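Local atomic coordinates of adenylate kinase (PDB entry 3UMF), a protein that catalyses reversible phosphoryl transfer between adenine nucleotides, converting ATP and AMP into two ADP, as adenylate kinases do. Residues Leu90-Met101 / Asp121-Cys131. Sequence-based numbering, arbitrary orientation.
Sequences LEVVLALLKEAM and DQGIKFEKEVC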
loop_
_atom_site.group_PDB
_atom_site.type_symbol
_atom_site.label_atom_id
_atom_site.label_comp_id
_atom_site.label_asym_id
_atom_site.label_seq_id
_atom_site.Cartn_x
_atom_site.Cartn_y
_atom_site.Cartn_z
ATOM N N LEU A 90 3.747 -11.227 -10.209
ATOM C CA LEU A 90 4.343 -10.074 -9.538
ATOM C C LEU A 90 5.167 -9.234 -10.512
ATOM O O LEU A 90 5.196 -8.008 -10.415
ATOM C CB LEU A 90 5.210 -10.541 -8.365
ATOM C CG LEU A 90 6.101 -9.514 -7.662
ATOM C CD1 LEU A 90 5.274 -8.388 -7.060
ATOM C CD2 LEU A 90 6.942 -10.193 -6.594
ATOM N N GLU A 91 5.818 -9.907 -11.457
ATOM C CA GLU A 91 6.648 -9.247 -12.460
ATOM C C GLU A 91 5.854 -8.233 -13.287
ATOM O O GLU A 91 6.374 -7.176 -13.652
ATOM C CB GLU A 91 7.301 -10.284 -13.383
ATOM C CG GLU A 91 8.415 -11.102 -12.734
ATOM C CD GLU A 91 7.906 -12.104 -11.710
ATOM O OE1 GLU A 91 6.736 -12.533 -11.817
ATOM O OE2 GLU A 91 8.674 -12.459 -10.790
ATOM N N VAL A 92 4.598 -8.557 -13.582
ATOM C CA VAL A 92 3.734 -7.662 -14.348
ATOM C C VAL A 92 3.407 -6.390 -13.564
ATOM O O VAL A 92 3.511 -5.283 -14.093
ATOM C CB VAL A 92 2.421 -8.356 -14.769
ATOM C CG1 VAL A 92 1.512 -7.377 -15.492
ATOM C CG2 VAL A 92 2.715 -9.566 -15.646
ATOM N N VAL A 93 3.015 -6.557 -12.304
ATOM C CA VAL A 93 2.704 -5.426 -11.439
ATOM C C VAL A 93 3.940 -4.558 -11.229
ATOM O O VAL A 93 3.865 -3.328 -11.260
ATOM C CB VAL A 93 2.182 -5.904 -10.064
ATOM C CG1 VAL A 93 2.066 -4.736 -9.092
ATOM C CG2 VAL A 93 0.843 -6.611 -10.220
ATOM N N LEU A 94 5.077 -5.215 -11.031
ATOM C CA LEU A 94 6.344 -4.536 -10.796
ATOM C C LEU A 94 6.741 -3.658 -11.983
ATOM O O LEU A 94 7.169 -2.517 -11.805
ATOM C CB LEU A 94 7.437 -5.567 -10.504
ATOM C CG LEU A 94 8.427 -5.243 -9.382
ATOM C CD1 LEU A 94 7.692 -4.790 -8.130
ATOM C CD2 LEU A 94 9.306 -6.452 -9.082
ATOM N N ALA A 95 6.587 -4.189 -13.192
ATOM C CA ALA A 95 6.894 -3.436 -14.403
ATOM C C ALA A 95 5.963 -2.235 -14.571
ATOM O O ALA A 95 6.388 -1.173 -15.022
ATOM C CB ALA A 95 6.826 -4.342 -15.624
ATOM N N LEU A 96 4.697 -2.403 -14.205
ATOM C CA LEU A 96 3.735 -1.309 -14.287
ATOM C C LEU A 96 4.078 -0.199 -13.296
ATOM O O LEU A 96 3.996 0.983 -13.629
ATOM C CB LEU A 96 2.306 -1.814 -14.059
ATOM C CG LEU A 96 1.710 -2.696 -15.162
ATOM C CD1 LEU A 96 0.279 -3.095 -14.823
ATOM C CD2 LEU A 96 1.765 -1.991 -16.507
ATOM N N LEU A 97 4.464 -0.590 -12.083
ATOM C CA LEU A 97 4.895 0.363 -11.061
ATOM C C LEU A 97 6.091 1.177 -11.540
ATOM O O LEU A 97 6.072 2.405 -11.499
ATOM C CB LEU A 97 5.265 -0.366 -9.767
ATOM C CG LEU A 97 4.124 -0.793 -8.845
ATOM C CD1 LEU A 97 4.644 -1.719 -7.757
ATOM C CD2 LEU A 97 3.453 0.427 -8.233
ATOM N N LYS A 98 7.122 0.475 -11.997
ATOM C CA LYS A 98 8.343 1.103 -12.487
ATOM C C LYS A 98 8.042 2.065 -13.629
ATOM O O LYS A 98 8.577 3.172 -13.676
ATOM C CB LYS A 98 9.327 0.029 -12.959
ATOM C CG LYS A 98 10.708 0.546 -13.330
ATOM C CD LYS A 98 11.594 -0.595 -13.812
ATOM C CE LYS A 98 13.066 -0.234 -13.737
ATOM N NZ LYS A 98 13.931 -1.380 -14.138
ATOM N N GLU A 99 7.176 1.638 -14.542
ATOM C CA GLU A 99 6.820 2.451 -15.698
ATOM C C GLU A 99 6.099 3.722 -15.264
ATOM O O GLU A 99 6.346 4.797 -15.807
ATOM C CB GLU A 99 5.941 1.654 -16.665
ATOM C CG GLU A 99 5.616 2.394 -17.948
ATOM C CD GLU A 99 4.327 1.918 -18.592
ATOM O OE1 GLU A 99 3.667 2.732 -19.273
ATOM O OE2 GLU A 99 3.975 0.731 -18.421
ATOM N N ALA A 100 5.212 3.595 -14.283
ATOM C CA ALA A 100 4.476 4.743 -13.768
ATOM C C ALA A 100 5.384 5.720 -13.015
ATOM O O ALA A 100 5.201 6.934 -13.095
ATOM C CB ALA A 100 3.331 4.282 -12.874
ATOM N N MET A 101 6.371 5.188 -12.297
ATOM C CA MET A 101 7.284 6.021 -11.518
ATOM C C MET A 101 8.219 6.853 -12.402
ATOM O O MET A 101 8.461 8.027 -12.119
ATOM C CB MET A 101 8.078 5.171 -10.522
ATOM C CG MET A 101 7.213 4.554 -9.424
ATOM S SD MET A 101 8.120 3.446 -8.329
ATOM C CE MET A 101 9.441 4.517 -7.771
ATOM N N ASP A 121 8.329 -11.131 -0.714
ATOM C CA ASP A 121 8.916 -11.186 -2.050
ATOM C C ASP A 121 8.626 -9.911 -2.835
ATOM O O ASP A 121 9.474 -9.427 -3.581
ATOM C CB ASP A 121 8.435 -12.426 -2.813
ATOM C CG ASP A 121 6.919 -12.517 -2.898
ATOM O OD1 ASP A 121 6.225 -11.684 -2.278
ATOM O OD2 ASP A 121 6.418 -13.434 -3.583
ATOM N N GLN A 122 7.427 -9.366 -2.644
ATOM C CA GLN A 122 7.023 -8.130 -3.308
ATOM C C GLN A 122 7.905 -6.955 -2.892
ATOM O O GLN A 122 8.265 -6.115 -3.718
ATOM C CB GLN A 122 5.553 -7.816 -3.001
ATOM C CG GLN A 122 4.572 -8.893 -3.436
ATOM C CD GLN A 122 3.144 -8.572 -3.038
ATOM O OE1 GLN A 122 2.890 -7.601 -2.324
ATOM N NE2 GLN A 122 2.202 -9.385 -3.502
ATOM N N GLY A 123 8.253 -6.907 -1.609
ATOM C CA GLY A 123 9.060 -5.824 -1.078
ATOM C C GLY A 123 10.502 -5.864 -1.549
ATOM O O GLY A 123 11.028 -4.871 -2.056
ATOM N N ILE A 124 11.140 -7.017 -1.384
ATOM C CA ILE A 124 12.542 -7.182 -1.753
ATOM C C ILE A 124 12.769 -6.997 -3.256
ATOM O O ILE A 124 13.686 -6.281 -3.664
ATOM C CB ILE A 124 13.087 -8.555 -1.287
ATOM C CG1 ILE A 124 13.163 -8.595 0.244
ATOM C CG2 ILE A 124 14.457 -8.827 -1.889
ATOM C CD1 ILE A 124 13.372 -9.981 0.812
ATOM N N LYS A 125 11.932 -7.628 -4.077
ATOM C CA LYS A 125 12.053 -7.490 -5.528
ATOM C C LYS A 125 11.821 -6.055 -5.996
ATOM O O LYS A 125 12.438 -5.615 -6.962
ATOM C CB LYS A 125 11.098 -8.442 -6.254
ATOM C CG LYS A 125 11.409 -9.914 -6.054
ATOM C CD LYS A 125 10.473 -10.782 -6.877
ATOM C CE LYS A 125 10.301 -12.156 -6.254
ATOM N NZ LYS A 125 9.292 -12.971 -6.986
ATOM N N PHE A 126 10.932 -5.334 -5.319
ATOM C CA PHE A 126 10.679 -3.937 -5.659
ATOM C C PHE A 126 11.937 -3.116 -5.444
ATOM O O PHE A 126 12.354 -2.354 -6.315
ATOM C CB PHE A 126 9.536 -3.357 -4.816
ATOM C CG PHE A 126 9.230 -1.911 -5.119
ATOM C CD1 PHE A 126 9.933 -0.887 -4.498
ATOM C CD2 PHE A 126 8.237 -1.577 -6.024
ATOM C CE1 PHE A 126 9.654 0.441 -4.781
ATOM C CE2 PHE A 126 7.952 -0.250 -6.308
ATOM C CZ PHE A 126 8.662 0.758 -5.685
ATOM N N GLU A 127 12.540 -3.276 -4.272
ATOM C CA GLU A 127 13.733 -2.520 -3.920
ATOM C C GLU A 127 14.918 -2.883 -4.814
ATOM O O GLU A 127 15.805 -2.061 -5.034
ATOM C CB GLU A 127 14.075 -2.718 -2.442
ATOM C CG GLU A 127 12.954 -2.298 -1.505
ATOM C CD GLU A 127 13.321 -2.446 -0.044
ATOM O OE1 GLU A 127 13.350 -3.594 0.450
ATOM O OE2 GLU A 127 13.576 -1.415 0.613
ATOM N N LYS A 128 14.925 -4.105 -5.340
ATOM C CA LYS A 128 15.977 -4.533 -6.258
ATOM C C LYS A 128 15.752 -3.964 -7.654
ATOM O O LYS A 128 16.620 -3.294 -8.212
ATOM C CB LYS A 128 16.046 -6.064 -6.333
ATOM C CG LYS A 128 17.060 -6.591 -7.348
ATOM C CD LYS A 128 16.948 -8.103 -7.560
ATOM C CE LYS A 128 16.011 -8.448 -8.712
ATOM N NZ LYS A 128 14.805 -9.196 -8.256
ATOM N N GLU A 129 14.571 -4.230 -8.202
ATOM C CA GLU A 129 14.242 -3.883 -9.581
ATOM C C GLU A 129 13.927 -2.400 -9.777
ATOM O O GLU A 129 14.093 -1.869 -10.873
ATOM C CB GLU A 129 13.051 -4.720 -10.057
ATOM C CG GLU A 129 13.263 -6.222 -9.984
ATOM C CD GLU A 129 13.746 -6.807 -11.293
ATOM O OE1 GLU A 129 14.816 -6.383 -11.776
ATOM O OE2 GLU A 129 13.052 -7.690 -11.842
ATOM N N VAL A 130 13.458 -1.731 -8.726
ATOM C CA VAL A 130 13.081 -0.322 -8.843
ATOM C C VAL A 130 13.977 0.583 -7.995
ATOM O O VAL A 130 14.943 1.154 -8.498
ATOM C CB VAL A 130 11.596 -0.092 -8.476
ATOM C CG1 VAL A 130 11.141 1.277 -8.958
ATOM C CG2 VAL A 130 10.726 -1.180 -9.084
ATOM N N CYS A 131 13.649 0.712 -6.712
ATOM C CA CYS A 131 14.473 1.471 -5.776
ATOM C C CYS A 131 14.091 1.125 -4.340
ATOM O O CYS A 131 12.956 0.721 -4.080
ATOM C CB CYS A 131 14.339 2.978 -6.021
ATOM S SG CYS A 131 12.699 3.650 -5.716
#
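L94 drives its forked end against F126 and K125: CD1 lies 3.9 Å from CD2 of F126, at the ring edge and near its plane, while CD2 rests on the CB and carbonyl O of K125. A second methyl, L97 CD1, reaches the same edge, 3.9 Å from F126 CE2. F126 comes within range because its CG stands anti to the backbone N (chi1 180°), which carries the ring toward helix 90-104 although its CB sets off alongside that helix rather than at it. One ring face is covered by V130 CB, 4.1 Å above the ring plane. M101 meets the ring obliquely, SD to CZ 3.8 Å, a Met-aromatic contact; its chain bends at chi3 (55°), and CE touches V130 CG1 and C131 SG. At the other end L90 splits its methyls, CD1 against Q122 CG and CD2 against K125 CD at 3.6 Å. The Q122 amide turns elsewhere, OE1 accepting from R118 N. Polar ties are slight and lie at the margin: the E91 OE2 to K125 NZ salt bridge is long at 3.9 Å, and the extended K98 gives a weak hydrogen bond from NZ to E129 O, 3.3 Å. The axes of segments 90-101 and 121-129 cross at -43°, with a closest approach of 10.8 Å. On the sheet side, F126 meets F33 edge-to-face and M101 touches V31 and L58; both helices lie against strand 30-35, and helix 90-104 also reaches strand 56-58. This is helix-on-helix packing over one side of the parallel 2-3-1-4-5 sheet, the CORE architecture of adenylate kinases within the P-loop NTPase fold.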